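Local coordinates for protein oxidoreductase YdhF (Escherichia coli, PDB 1OG6) that binds NADPH in an alpha/beta barrel of the aldo-keto reductase family and may function as an oxidoreductase, at residues H73-E76 / R77-I80. Residues are numbered along the deposited sequence; the frame is centred on the assembly and turned at random.
Sequences HLRE and RMEI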
ATOM      1  N   HIS C  73      -1.566  46.185   7.125  1.00 43.94           N
ATOM      2  CA  HIS C  73      -1.754  46.249   5.682  1.00 44.42           C
ATOM      3  C   HIS C  73      -1.171  45.005   5.020  1.00 43.97           C
ATOM      4  O   HIS C  73      -1.212  44.857   3.795  1.00 43.92           O
ATOM      5  CB  HIS C  73      -1.091  47.504   5.105  1.00 46.27           C
ATOM      6  CG  HIS C  73       0.355  47.652   5.464  1.00 48.86           C
ATOM      7  ND1 HIS C  73       0.783  47.880   6.755  1.00 49.92           N
ATOM      8  CD2 HIS C  73       1.471  47.636   4.695  1.00 50.15           C
ATOM      9  CE1 HIS C  73       2.100  48.001   6.765  1.00 50.81           C
ATOM     10  NE2 HIS C  73       2.542  47.858   5.528  1.00 50.80           N
ATOM     11  N   LEU C  74      -0.654  44.102   5.848  1.00 42.69           N
ATOM     12  CA  LEU C  74      -0.034  42.880   5.367  1.00 40.58           C
ATOM     13  C   LEU C  74      -0.967  41.702   5.118  1.00 40.70           C
ATOM     14  O   LEU C  74      -0.936  41.116   4.043  1.00 41.81           O
ATOM     15  CB  LEU C  74       1.070  42.446   6.334  1.00 37.78           C
ATOM     16  CG  LEU C  74       2.223  43.427   6.555  1.00 35.44           C
ATOM     17  CD1 LEU C  74       3.277  42.764   7.427  1.00 34.05           C
ATOM     18  CD2 LEU C  74       2.825  43.858   5.221  1.00 33.93           C
ATOM     19  N   ARG C  75      -1.800  41.354   6.092  1.00 40.30           N
ATOM     20  CA  ARG C  75      -2.689  40.205   5.938  1.00 40.66           C
ATOM     21  C   ARG C  75      -3.220  39.916   4.536  1.00 40.32           C
ATOM     22  O   ARG C  75      -3.064  38.802   4.046  1.00 40.50           O
ATOM     23  CB  ARG C  75      -3.879  40.295   6.897  1.00 41.71           C
ATOM     24  CG  ARG C  75      -4.784  39.042   6.879  1.00 41.55           C
ATOM     25  CD  ARG C  75      -4.087  37.796   7.455  1.00 40.22           C
ATOM     26  NE  ARG C  75      -4.871  36.570   7.282  1.00 40.02           N
ATOM     27  CZ  ARG C  75      -4.907  35.837   6.170  1.00 40.10           C
ATOM     28  NH1 ARG C  75      -5.658  34.744   6.114  1.00 38.17           N
ATOM     29  NH2 ARG C  75      -4.180  36.184   5.115  1.00 39.66           N
ATOM     30  N   GLU C  76      -3.844  40.893   3.885  1.00 39.92           N
ATOM     31  CA  GLU C  76      -4.395  40.646   2.550  1.00 40.30           C
ATOM     32  C   GLU C  76      -3.352  40.179   1.539  1.00 38.39           C
ATOM     33  O   GLU C  76      -3.680  39.539   0.541  1.00 37.53           O
ATOM     34  CB  GLU C  76      -5.075  41.898   1.984  1.00 42.75           C
ATOM     35  CG  GLU C  76      -5.624  42.876   2.998  1.00 47.29           C
ATOM     36  CD  GLU C  76      -4.614  43.947   3.366  1.00 49.84           C
ATOM     37  OE1 GLU C  76      -4.080  44.605   2.443  1.00 50.25           O
ATOM     38  OE2 GLU C  76      -4.363  44.135   4.578  1.00 51.65           O
ATOM     39  N   ARG C  77      -2.094  40.498   1.800  1.00 37.34           N
ATOM     40  CA  ARG C  77      -1.017  40.140   0.891  1.00 36.55           C
ATOM     41  C   ARG C  77      -0.433  38.747   1.059  1.00 35.05           C
ATOM     42  O   ARG C  77       0.534  38.402   0.385  1.00 35.10           O
ATOM     43  CB  ARG C  77       0.114  41.153   1.021  1.00 37.47           C
ATOM     44  CG  ARG C  77      -0.297  42.572   0.729  1.00 39.46           C
ATOM     45  CD  ARG C  77       0.924  43.454   0.761  1.00 42.23           C
ATOM     46  NE  ARG C  77       1.915  43.013  -0.214  1.00 43.88           N
ATOM     47  CZ  ARG C  77       3.180  43.415  -0.223  1.00 45.59           C
ATOM     48  NH1 ARG C  77       3.615  44.268   0.696  1.00 46.77           N
ATOM     49  NH2 ARG C  77       4.011  42.967  -1.156  1.00 46.09           N
ATOM     50  N   MET C  78      -1.009  37.939   1.939  1.00 33.90           N
ATOM     51  CA  MET C  78      -0.472  36.605   2.175  1.00 32.04           C
ATOM     52  C   MET C  78      -1.527  35.549   2.441  1.00 30.94           C
ATOM     53  O   MET C  78      -2.708  35.846   2.622  1.00 31.41           O
ATOM     54  CB  MET C  78       0.485  36.652   3.362  1.00 32.11           C
ATOM     55  CG  MET C  78      -0.164  37.215   4.611  1.00 33.17           C
ATOM     56  SD  MET C  78       0.999  37.628   5.913  1.00 35.98           S
ATOM     57  CE  MET C  78       0.291  36.712   7.255  1.00 32.40           C
ATOM     58  N   GLU C  79      -1.077  34.304   2.448  1.00 28.65           N
ATOM     59  CA  GLU C  79      -1.941  33.176   2.730  1.00 27.09           C
ATOM     60  C   GLU C  79      -1.354  32.577   3.993  1.00 26.15           C
ATOM     61  O   GLU C  79      -0.151  32.341   4.066  1.00 26.72           O
ATOM     62  CB  GLU C  79      -1.900  32.140   1.604  1.00 25.45           C
ATOM     63  CG  GLU C  79      -2.346  32.650   0.251  1.00 26.09           C
ATOM     64  CD  GLU C  79      -1.217  33.265  -0.547  1.00 26.96           C
ATOM     65  OE1 GLU C  79      -1.462  33.718  -1.682  1.00 26.79           O
ATOM     66  OE2 GLU C  79      -0.080  33.292  -0.042  1.00 28.55           O
ATOM     67  N   ILE C  80      -2.187  32.349   4.999  1.00 25.32           N
ATOM     68  CA  ILE C  80      -1.702  31.775   6.237  1.00 23.28           C
ATOM     69  C   ILE C  80      -2.079  30.303   6.301  1.00 23.89           C
ATOM     70  O   ILE C  80      -3.225  29.919   6.060  1.00 22.49           O
ATOM     71  CB  ILE C  80      -2.252  32.551   7.455  1.00 20.56           C
ATOM     72  CG1 ILE C  80      -1.715  33.980   7.419  1.00 19.79           C
ATOM     73  CG2 ILE C  80      -1.825  31.899   8.741  1.00 19.67           C
ATOM     74  CD1 ILE C  80      -2.053  34.807   8.625  1.00 18.53           C
TER
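Arg75 reaches forward along the chain and lays its guanidinium over Ile80, just where the loop after helix 60-69 becomes barrel strand 79-87. CG1 of Ile80 sits beneath the middle of the planar group, 3.9 Å from Arg75 CZ, while its CD1 comes closest at Arg75 NE, 3.6 Å away. The arginine chain leaves the turn with its CG set opposite the backbone N (chi1 -174°), then bends at chi2 to run towards the strand. At the edge of the guanidinium, in its plane, Arg75 NH2 makes a weak, bent hydrogen bond of 2.9 Å to Met78 O (123° at the hydrogen). The other nitrogens look outside the loop: NE bonds to Thr119 OG1, and NH1 bonds to His121 O and forms a salt bridge with Asp123, whose carboxylate also receives Ile80 N.

Two successive backbone bonds, each from N of residue i+3 to O of residue i, turn the chain: Arg77 N to Leu74 O and, at 3.1 Å, Met78 N to Arg75 O. Met78 CG packs 3.4 Å from Arg75 O, and the Met78 side chain packs on Phe64 and Leu68 of helix 60-69, near Leu74, which packs against helix 31-42 as well. This is the tight, buried side. His73 and Glu76 lie on the solvent side, where Arg77 runs its CG past His73 O at 3.9 Å and, through NH2, makes a long, weak ion pair with Asp43.

One buttressed arginine thus ties the loop to the start of strand 79-87 and to neighbouring strand 122-127, and its sharing of Asp123 with Ile80 N would be expected to keep that carboxylate ionised.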